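Local atomic coordinates of DBF2 kinase activator protein MOB1 (Saccharomyces cerevisiae, PDB entry 2HJN), a protein that activates the protein kinase DBF2 by binding to it, allowing its phosphorylation by the upstream kinase CDC15 in the mitotic exit network of budding yeast. Residues 55-60 with 230-235; 151-156 with 163-168; 183-188 with 203-208. One frame throughout, in Å; residues are numbered along the deposited sequence.

How the contacts relate
Going from the N terminus, helix 49-58 opens contact 1, which closes only when the chain reaches helix 227-233 near its C terminus. The other two contacts are nested inside this long loop, one after the other. Contact 2 closes a short irregular loop, bringing 151-156 back against the start of helix 165-187. Contact 3 uses the far end of that same helix and closes through helix 189-194 onto helix 198-214. Contacts 1 and 3 touch, with Thr56 against Tyr185 and Leu233 against Phe205, and make one continuous patch of packing. Contact 2 lies on the opposite side of the chain's centre from contact 1, their own centres about 34 Å apart.

Contact 1: residues 55-60 with 230-235; sequences MTLGSE and VMELRD
Thr56 starts the contact by turning its methyl branch to Leu233: CG2 comes within 4.4 Å of Leu233 CD2. Its hydroxyl branch is used elsewhere, in a weak hydrogen bond to Ile52 O one turn back in its own helix. Leu57, next along, covers more surface and works with both ends of its fork. CD2 lies 4.0 Å from Glu232 CB and CD1 4.1 Å from Glu232 CG, so the leucine rests on the aliphatic part of the glutamate, the two side chains crossing at about a right angle. Glu232 CG is set beside the leucine by chi1 (-68°); the bend at chi2 then turns the carboxylate, whose OE1 comes 4.2 Å from Leu57 CD1. Leu57 CD2 also reaches Leu233 CD2, at 4.4 Å. Leu233 CD2 is thus met by a methyl of Thr56 and one of Leu57, both at long van der Waals distance. Ser59 turns back into its own segment, where its OG gives a 2.8 Å hydrogen bond to Thr56 O, tilted 30° from the carbonyl plane. Glu60 bonds to Thr199 and Asn202 of helix 198-214. Tyr185 of helix 165-187 touches both Thr56 and Leu233, joining the contact to that helix. The arrangement forms a partly exposed edge of the mainly helical Mob1/phocein fold, where helices 49-58 and 227-233 meet through these few side chains.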
loop_
_atom_site.group_PDB
_atom_site.type_symbol
_atom_site.label_atom_id
_atom_site.label_comp_id
_atom_site.label_asym_id
_atom_site.label_seq_id
_atom_site.Cartn_x
_atom_site.Cartn_y
_atom_site.Cartn_z
HETATM N N MSE A 55 -2.059 -13.950 16.564
HETATM C CA MSE A 55 -1.284 -12.806 16.045
HETATM C C MSE A 55 -2.149 -11.752 15.354
HETATM O O MSE A 55 -1.903 -10.555 15.518
HETATM C CB MSE A 55 -0.247 -13.320 15.039
HETATM C CG MSE A 55 0.610 -12.259 14.364
HETATM SE SE MSE A 55 1.737 -13.174 13.032
HETATM C CE MSE A 55 0.396 -14.218 12.132
ATOM N N THR A 56 -3.126 -12.215 14.556
ATOM C CA THR A 56 -4.086 -11.332 13.886
ATOM C C THR A 56 -4.978 -10.514 14.827
ATOM O O THR A 56 -5.186 -9.316 14.623
ATOM C CB THR A 56 -4.989 -12.102 12.903
ATOM O OG1 THR A 56 -4.196 -12.557 11.797
ATOM C CG2 THR A 56 -6.095 -11.190 12.376
ATOM N N LEU A 57 -5.526 -11.164 15.838
ATOM C CA LEU A 57 -6.389 -10.460 16.784
ATOM C C LEU A 57 -5.522 -9.522 17.657
ATOM O O LEU A 57 -5.904 -8.390 17.912
ATOM C CB LEU A 57 -7.147 -11.473 17.668
ATOM C CG LEU A 57 -8.163 -12.413 16.997
ATOM C CD1 LEU A 57 -8.716 -13.480 17.972
ATOM C CD2 LEU A 57 -9.282 -11.570 16.431
ATOM N N GLY A 58 -4.348 -9.978 18.086
ATOM C CA GLY A 58 -3.476 -9.157 18.949
ATOM C C GLY A 58 -2.923 -7.921 18.262
ATOM O O GLY A 58 -2.477 -6.959 18.935
ATOM N N SER A 59 -2.942 -7.947 16.925
ATOM C CA SER A 59 -2.363 -6.872 16.076
ATOM C C SER A 59 -3.102 -5.561 16.260
ATOM O O SER A 59 -2.502 -4.490 16.154
ATOM C CB SER A 59 -2.374 -7.287 14.587
ATOM O OG SER A 59 -3.639 -7.101 13.942
ATOM N N GLU A 60 -4.403 -5.687 16.540
ATOM C CA GLU A 60 -5.334 -4.580 16.742
ATOM C C GLU A 60 -5.052 -3.661 17.967
ATOM O O GLU A 60 -5.474 -2.503 17.966
ATOM C CB GLU A 60 -6.773 -5.115 16.722
ATOM C CG GLU A 60 -7.239 -5.668 15.302
ATOM C CD GLU A 60 -7.344 -4.597 14.153
ATOM O OE1 GLU A 60 -6.909 -3.434 14.327
ATOM O OE2 GLU A 60 -7.860 -4.931 13.052
ATOM N N VAL A 230 -12.338 -15.928 9.951
ATOM C CA VAL A 230 -13.637 -15.462 9.463
ATOM C C VAL A 230 -14.634 -15.460 10.635
ATOM O O VAL A 230 -15.407 -14.509 10.789
ATOM C CB VAL A 230 -14.198 -16.340 8.312
ATOM C CG1 VAL A 230 -15.553 -15.791 7.839
ATOM C CG2 VAL A 230 -13.219 -16.435 7.145
HETATM N N MSE A 231 -14.628 -16.533 11.428
HETATM C CA MSE A 231 -15.478 -16.624 12.657
HETATM C C MSE A 231 -15.242 -15.444 13.622
HETATM O O MSE A 231 -16.187 -14.946 14.222
HETATM C CB MSE A 231 -15.244 -17.951 13.418
HETATM C CG MSE A 231 -15.693 -19.228 12.738
HETATM SE SE MSE A 231 -17.637 -19.373 12.638
HETATM C CE MSE A 231 -17.975 -18.694 10.793
ATOM N N GLU A 232 -13.997 -14.991 13.764
ATOM C CA GLU A 232 -13.684 -13.864 14.680
ATOM C C GLU A 232 -13.888 -12.462 14.066
ATOM O O GLU A 232 -14.500 -11.580 14.695
ATOM C CB GLU A 232 -12.260 -13.969 15.229
ATOM C CG GLU A 232 -11.982 -15.149 16.201
ATOM C CD GLU A 232 -12.651 -14.986 17.573
ATOM O OE1 GLU A 232 -12.866 -13.830 18.041
ATOM O OE2 GLU A 232 -12.952 -16.040 18.182
ATOM N N LEU A 233 -13.369 -12.282 12.844
ATOM C CA LEU A 233 -13.382 -10.986 12.142
ATOM C C LEU A 233 -14.757 -10.578 11.676
ATOM O O LEU A 233 -15.145 -9.416 11.865
ATOM C CB LEU A 233 -12.450 -10.961 10.905
ATOM C CG LEU A 233 -10.932 -10.880 11.000
ATOM C CD1 LEU A 233 -10.402 -9.930 9.910
ATOM C CD2 LEU A 233 -10.424 -10.471 12.378
ATOM N N ARG A 234 -15.466 -11.498 11.015
ATOM C CA ARG A 234 -16.780 -11.183 10.457
ATOM C C ARG A 234 -17.590 -10.305 11.423
ATOM O O ARG A 234 -17.978 -9.174 11.067
ATOM C CB ARG A 234 -17.551 -12.463 10.101
ATOM N N ASP A 235 -17.825 -10.810 12.639
ATOM C CA ASP A 235 -18.599 -10.079 13.644
ATOM C C ASP A 235 -17.703 -9.490 14.719
ATOM O O ASP A 235 -17.605 -8.277 14.828
ATOM C CB ASP A 235 -19.712 -10.960 14.267
#

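Contact 2: residues 151-156 with 163-168; sequences SLFPSK and EGFIQR
Phe165 carries this contact from the side of the 163-168 segment, pushing the edge of its ring at the face of Phe153. Just ahead of it, Gly164 takes the N-cap position, with a positive phi of 80° that lets the chain swing from the loop into the helix. Phe165 is thus the first helical residue. Its CG lies opposite the backbone N (chi1 -180°), an orientation that carries the ring out to the loop 151-156. There it makes a T-shaped pair with Phe153: the centroids of the Phe153 and Phe165 rings are 5.3 Å apart and the planes stand at 75°. Phe165 CE1 sits 4.0 Å above the plane of the Phe153 ring, over its centre, and Phe165 CZ is 3.9 Å from Phe153 CE2, which in turn lies in the plane of the Phe165 ring. Leu152 O approaches Phe165 CE1 to 3.3 Å, obliquely to the ring. This oxygen is buried by the contact and has no hydrogen-bond partner in the model. Further on, Arg168 N donates to Gly164 O at 2.7 Å, an alpha-type bond at the capped end; residues 165-168 also include a wider pi-type turn. The aromatic cluster extends to Phe147, edge-to-face with Phe153, and to Phe161, whose ring meets Phe165. Val169 and Ile173 of helix 165-187 also touch Phe153, while helix 75-97 sends Ala80 against Phe153 and Asn76 against Phe165.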
loop_
_atom_site.group_PDB
_atom_site.type_symbol
_atom_site.label_atom_id
_atom_site.label_comp_id
_atom_site.label_asym_id
_atom_site.label_seq_id
_atom_site.Cartn_x
_atom_site.Cartn_y
_atom_site.Cartn_z
ATOM N N SER A 151 -18.057 -9.085 -23.063
ATOM C CA SER A 151 -19.121 -10.101 -22.997
ATOM C C SER A 151 -19.397 -10.611 -21.567
ATOM O O SER A 151 -20.346 -11.390 -21.345
ATOM C CB SER A 151 -18.769 -11.301 -23.901
ATOM O OG SER A 151 -17.830 -12.189 -23.276
ATOM N N LEU A 152 -18.538 -10.222 -20.611
ATOM C CA LEU A 152 -18.697 -10.665 -19.238
ATOM C C LEU A 152 -19.073 -9.470 -18.392
ATOM O O LEU A 152 -20.090 -9.491 -17.704
ATOM C CB LEU A 152 -17.422 -11.368 -18.726
ATOM C CG LEU A 152 -17.002 -12.691 -19.400
ATOM C CD1 LEU A 152 -15.694 -13.215 -18.808
ATOM C CD2 LEU A 152 -18.095 -13.830 -19.405
ATOM N N PHE A 153 -18.257 -8.416 -18.506
ATOM C CA PHE A 153 -18.399 -7.194 -17.782
ATOM C C PHE A 153 -18.672 -6.076 -18.802
ATOM O O PHE A 153 -17.732 -5.511 -19.368
ATOM C CB PHE A 153 -17.105 -6.924 -16.985
ATOM C CG PHE A 153 -16.972 -7.754 -15.706
ATOM C CD1 PHE A 153 -16.463 -9.044 -15.734
ATOM C CD2 PHE A 153 -17.307 -7.201 -14.478
ATOM C CE1 PHE A 153 -16.316 -9.818 -14.532
ATOM C CE2 PHE A 153 -17.166 -7.946 -13.293
ATOM C CZ PHE A 153 -16.684 -9.277 -13.340
ATOM N N PRO A 154 -19.951 -5.788 -19.076
ATOM C CA PRO A 154 -20.254 -4.790 -20.109
ATOM C C PRO A 154 -19.619 -3.421 -19.784
ATOM O O PRO A 154 -19.746 -2.924 -18.657
ATOM C CB PRO A 154 -21.787 -4.731 -20.121
ATOM C CG PRO A 154 -22.232 -5.474 -18.893
ATOM C CD PRO A 154 -21.158 -6.372 -18.482
ATOM N N SER A 155 -18.891 -2.855 -20.736
ATOM C CA SER A 155 -18.161 -1.611 -20.496
ATOM C C SER A 155 -18.922 -0.381 -21.004
ATOM O O SER A 155 -18.352 0.713 -21.126
ATOM C CB SER A 155 -16.769 -1.671 -21.138
ATOM O OG SER A 155 -16.843 -1.375 -22.530
ATOM N N LYS A 156 -20.211 -0.559 -21.286
ATOM C CA LYS A 156 -21.076 0.561 -21.630
ATOM C C LYS A 156 -22.410 0.414 -20.902
ATOM O O LYS A 156 -22.716 -0.656 -20.372
ATOM C CB LYS A 156 -21.257 0.662 -23.156
ATOM C CG LYS A 156 -21.726 -0.620 -23.835
ATOM C CD LYS A 156 -21.031 -0.857 -25.175
ATOM C CE LYS A 156 -21.538 -2.136 -25.832
ATOM N NZ LYS A 156 -22.942 -1.990 -26.346
ATOM N N GLU A 163 -26.125 -14.660 -19.045
ATOM C CA GLU A 163 -26.869 -15.524 -18.144
ATOM C C GLU A 163 -25.848 -16.280 -17.346
ATOM O O GLU A 163 -24.805 -16.668 -17.888
ATOM C CB GLU A 163 -27.815 -16.499 -18.898
ATOM C CG GLU A 163 -29.081 -15.815 -19.446
ATOM C CD GLU A 163 -30.131 -16.802 -19.995
ATOM O OE1 GLU A 163 -30.749 -17.530 -19.160
ATOM O OE2 GLU A 163 -30.323 -16.817 -21.246
ATOM N N GLY A 164 -26.162 -16.487 -16.067
ATOM C CA GLY A 164 -25.303 -17.193 -15.113
ATOM C C GLY A 164 -24.172 -16.328 -14.548
ATOM O O GLY A 164 -23.272 -16.839 -13.883
ATOM N N PHE A 165 -24.206 -15.031 -14.837
ATOM C CA PHE A 165 -23.143 -14.101 -14.415
ATOM C C PHE A 165 -22.648 -14.373 -12.999
ATOM O O PHE A 165 -21.471 -14.554 -12.808
ATOM C CB PHE A 165 -23.589 -12.649 -14.562
ATOM C CG PHE A 165 -22.532 -11.619 -14.150
ATOM C CD1 PHE A 165 -21.362 -11.423 -14.918
ATOM C CD2 PHE A 165 -22.739 -10.824 -13.032
ATOM C CE1 PHE A 165 -20.409 -10.473 -14.549
ATOM C CE2 PHE A 165 -21.787 -9.858 -12.656
ATOM C CZ PHE A 165 -20.638 -9.681 -13.408
ATOM N N ILE A 166 -23.543 -14.409 -12.009
ATOM C CA ILE A 166 -23.099 -14.551 -10.613
ATOM C C ILE A 166 -22.389 -15.888 -10.367
ATOM O O ILE A 166 -21.354 -15.949 -9.720
ATOM C CB ILE A 166 -24.246 -14.369 -9.649
ATOM C CG1 ILE A 166 -24.697 -12.932 -9.696
ATOM C CG2 ILE A 166 -23.791 -14.613 -8.234
ATOM C CD1 ILE A 166 -26.093 -12.731 -9.180
ATOM N N GLN A 167 -22.925 -16.958 -10.937
ATOM C CA GLN A 167 -22.407 -18.301 -10.668
ATOM C C GLN A 167 -21.190 -18.631 -11.486
ATOM O O GLN A 167 -20.273 -19.311 -11.001
ATOM C CB GLN A 167 -23.495 -19.352 -10.976
ATOM C CG GLN A 167 -24.828 -19.136 -10.193
ATOM C CD GLN A 167 -25.611 -17.899 -10.626
ATOM O OE1 GLN A 167 -25.700 -17.560 -11.826
ATOM N NE2 GLN A 167 -26.191 -17.212 -9.641
ATOM N N ARG A 168 -21.187 -18.182 -12.737
ATOM C CA ARG A 168 -20.154 -18.556 -13.699
ATOM C C ARG A 168 -18.985 -17.567 -13.766
ATOM O O ARG A 168 -17.909 -17.917 -14.248
ATOM C CB ARG A 168 -20.758 -18.679 -15.071
#

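Contact 3: residues 183-188 with 203-208; sequences HIYCHH and TSFRHF. With ZN (zinc ion), chain B.
Tyr185 lays the edge of its ring over one face of Phe205, with CE1 3.8 Å above the phenylalanine plane and offset toward its rim. The pair is edge-to-face, the centroids of the Tyr185 and Phe205 rings lying 5.2 Å apart and the planes inclined at 65°. The phenol oxygen goes further along, Tyr185 OH resting 3.7 Å from Phe205 CB, and hydrogen-bonds to Asn202 OD1, which satisfies this buried polar group and probably limits how far the ring can shift. On the other side of the pair, a chi1 of -179°, with CG opposite the backbone N, directs the Phe205 ring toward Tyr185. On another side of the same end of helix 165-187 is the zinc ion, bound by His183 NE2 at 2.1 Å and by His188 NE2 at 2.1 Å, with Cys101 and Cys106 completing the site. The other imidazole nitrogens are held too, His183 ND1 by Ile110 O and His188 ND1 by Glu191 OE1; these second-shell bonds would restrain the rotation of the imidazoles and may make them stronger zinc ligands. The aromatic pair thus joins the zinc-bearing end of helix 165-187 to helix 198-214. Helix 227-233 covers it through Leu233, which touches both rings, and helix 49-58 adds Thr56 against Tyr185.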
loop_
_atom_site.group_PDB
_atom_site.type_symbol
_atom_site.label_atom_id
_atom_site.label_comp_id
_atom_site.label_asym_id
_atom_site.label_seq_id
_atom_site.Cartn_x
_atom_site.Cartn_y
_atom_site.Cartn_z
ATOM N N HIS A 183 -2.706 -16.567 1.544
ATOM C CA HIS A 183 -1.224 -16.529 1.509
ATOM C C HIS A 183 -0.648 -15.351 2.340
ATOM O O HIS A 183 0.384 -15.498 3.025
ATOM C CB HIS A 183 -0.694 -16.487 0.057
ATOM C CG HIS A 183 0.797 -16.586 -0.020
ATOM N ND1 HIS A 183 1.490 -17.716 0.369
ATOM C CD2 HIS A 183 1.731 -15.640 -0.288
ATOM C CE1 HIS A 183 2.787 -17.474 0.304
ATOM N NE2 HIS A 183 2.960 -16.219 -0.089
ATOM N N ILE A 184 -1.279 -14.174 2.232
ATOM C CA ILE A 184 -0.816 -12.974 2.951
ATOM C C ILE A 184 -0.817 -13.200 4.455
ATOM O O ILE A 184 0.173 -12.946 5.128
ATOM C CB ILE A 184 -1.657 -11.643 2.603
ATOM C CG1 ILE A 184 -1.414 -11.160 1.176
ATOM C CG2 ILE A 184 -1.226 -10.423 3.465
ATOM C CD1 ILE A 184 -2.495 -10.208 0.675
ATOM N N TYR A 185 -1.953 -13.679 4.983
ATOM C CA TYR A 185 -2.131 -13.860 6.437
ATOM C C TYR A 185 -1.200 -14.925 6.985
ATOM O O TYR A 185 -0.623 -14.767 8.068
ATOM C CB TYR A 185 -3.589 -14.305 6.708
ATOM C CG TYR A 185 -4.529 -13.179 7.010
ATOM C CD1 TYR A 185 -5.531 -12.821 6.097
ATOM C CD2 TYR A 185 -4.397 -12.427 8.196
ATOM C CE1 TYR A 185 -6.399 -11.757 6.366
ATOM C CE2 TYR A 185 -5.249 -11.357 8.467
ATOM C CZ TYR A 185 -6.252 -11.025 7.545
ATOM O OH TYR A 185 -7.144 -9.981 7.807
ATOM N N CYS A 186 -1.086 -16.055 6.270
ATOM C CA CYS A 186 -0.282 -17.203 6.742
ATOM C C CYS A 186 1.241 -17.067 6.495
ATOM O O CYS A 186 2.053 -17.681 7.214
ATOM C CB CYS A 186 -0.791 -18.526 6.169
ATOM S SG CYS A 186 -2.502 -18.898 6.613
ATOM N N HIS A 187 1.641 -16.264 5.522
ATOM C CA HIS A 187 3.066 -16.137 5.230
ATOM C C HIS A 187 3.701 -14.748 5.229
ATOM O O HIS A 187 4.942 -14.636 5.271
ATOM C CB HIS A 187 3.393 -16.993 3.985
ATOM C CG HIS A 187 3.020 -18.438 4.194
ATOM N ND1 HIS A 187 3.778 -19.281 4.968
ATOM C CD2 HIS A 187 1.902 -19.136 3.871
ATOM C CE1 HIS A 187 3.196 -20.464 5.033
ATOM N NE2 HIS A 187 2.039 -20.391 4.401
ATOM N N HIS A 188 2.876 -13.687 5.224
ATOM C CA HIS A 188 3.441 -12.315 5.222
ATOM C C HIS A 188 2.906 -11.355 6.278
ATOM O O HIS A 188 3.109 -10.149 6.163
ATOM C CB HIS A 188 3.336 -11.708 3.803
ATOM C CG HIS A 188 4.080 -12.516 2.777
ATOM N ND1 HIS A 188 5.456 -12.559 2.728
ATOM C CD2 HIS A 188 3.643 -13.429 1.878
ATOM C CE1 HIS A 188 5.838 -13.399 1.782
ATOM N NE2 HIS A 188 4.757 -13.938 1.240
ATOM N N THR A 203 -9.797 -4.973 7.833
ATOM C CA THR A 203 -11.021 -4.291 7.360
ATOM C C THR A 203 -11.454 -4.744 5.980
ATOM O O THR A 203 -12.625 -5.038 5.790
ATOM C CB THR A 203 -10.932 -2.720 7.441
ATOM O OG1 THR A 203 -10.637 -2.317 8.809
ATOM C CG2 THR A 203 -12.240 -2.078 7.004
ATOM N N SER A 204 -10.514 -4.795 5.024
ATOM C CA SER A 204 -10.760 -5.364 3.645
ATOM C C SER A 204 -11.288 -6.785 3.678
ATOM O O SER A 204 -12.281 -7.126 3.039
ATOM C CB SER A 204 -9.429 -5.325 2.849
ATOM O OG SER A 204 -9.508 -5.872 1.504
ATOM N N PHE A 205 -10.576 -7.641 4.417
ATOM C CA PHE A 205 -10.959 -9.042 4.522
ATOM C C PHE A 205 -12.365 -9.236 5.161
ATOM O O PHE A 205 -13.141 -10.102 4.706
ATOM C CB PHE A 205 -9.880 -9.767 5.326
ATOM C CG PHE A 205 -10.114 -11.252 5.499
ATOM C CD1 PHE A 205 -9.919 -12.120 4.443
ATOM C CD2 PHE A 205 -10.496 -11.770 6.741
ATOM C CE1 PHE A 205 -10.134 -13.499 4.587
ATOM C CE2 PHE A 205 -10.712 -13.166 6.935
ATOM C CZ PHE A 205 -10.536 -14.024 5.864
ATOM N N ARG A 206 -12.641 -8.469 6.219
ATOM C CA ARG A 206 -13.933 -8.487 6.878
ATOM C C ARG A 206 -15.044 -8.115 5.874
ATOM O O ARG A 206 -16.072 -8.777 5.826
ATOM C CB ARG A 206 -13.947 -7.490 8.068
ATOM C CG ARG A 206 -15.366 -7.220 8.720
ATOM C CD ARG A 206 -15.327 -6.213 9.942
ATOM N NE ARG A 206 -15.305 -4.787 9.545
ATOM C CZ ARG A 206 -14.365 -3.901 9.920
ATOM N NH1 ARG A 206 -13.347 -4.291 10.697
ATOM N NH2 ARG A 206 -14.433 -2.626 9.524
ATOM N N HIS A 207 -14.849 -7.030 5.125
ATOM C CA HIS A 207 -15.827 -6.554 4.130
ATOM C C HIS A 207 -15.988 -7.592 2.985
ATOM O O HIS A 207 -17.122 -7.845 2.506
ATOM C CB HIS A 207 -15.430 -5.137 3.655
ATOM C CG HIS A 207 -16.410 -4.506 2.696
ATOM N ND1 HIS A 207 -16.009 -3.781 1.589
ATOM C CD2 HIS A 207 -17.766 -4.507 2.664
ATOM C CE1 HIS A 207 -17.070 -3.355 0.928
ATOM N NE2 HIS A 207 -18.150 -3.786 1.554
ATOM N N PHE A 208 -14.874 -8.224 2.583
ATOM C CA PHE A 208 -14.886 -9.294 1.554
ATOM C C PHE A 208 -15.791 -10.461 2.018
ATOM O O PHE A 208 -16.666 -10.902 1.282
ATOM C CB PHE A 208 -13.434 -9.762 1.285
ATOM C CG PHE A 208 -13.289 -10.813 0.194
ATOM C CD1 PHE A 208 -12.930 -10.446 -1.101
ATOM C CD2 PHE A 208 -13.443 -12.175 0.483
ATOM C CE1 PHE A 208 -12.760 -11.434 -2.148
ATOM C CE2 PHE A 208 -13.269 -13.174 -0.519
ATOM C CZ PHE A 208 -12.910 -12.802 -1.843
HETATM ZN ZN ZN B . 4.904 -15.347 -0.265
#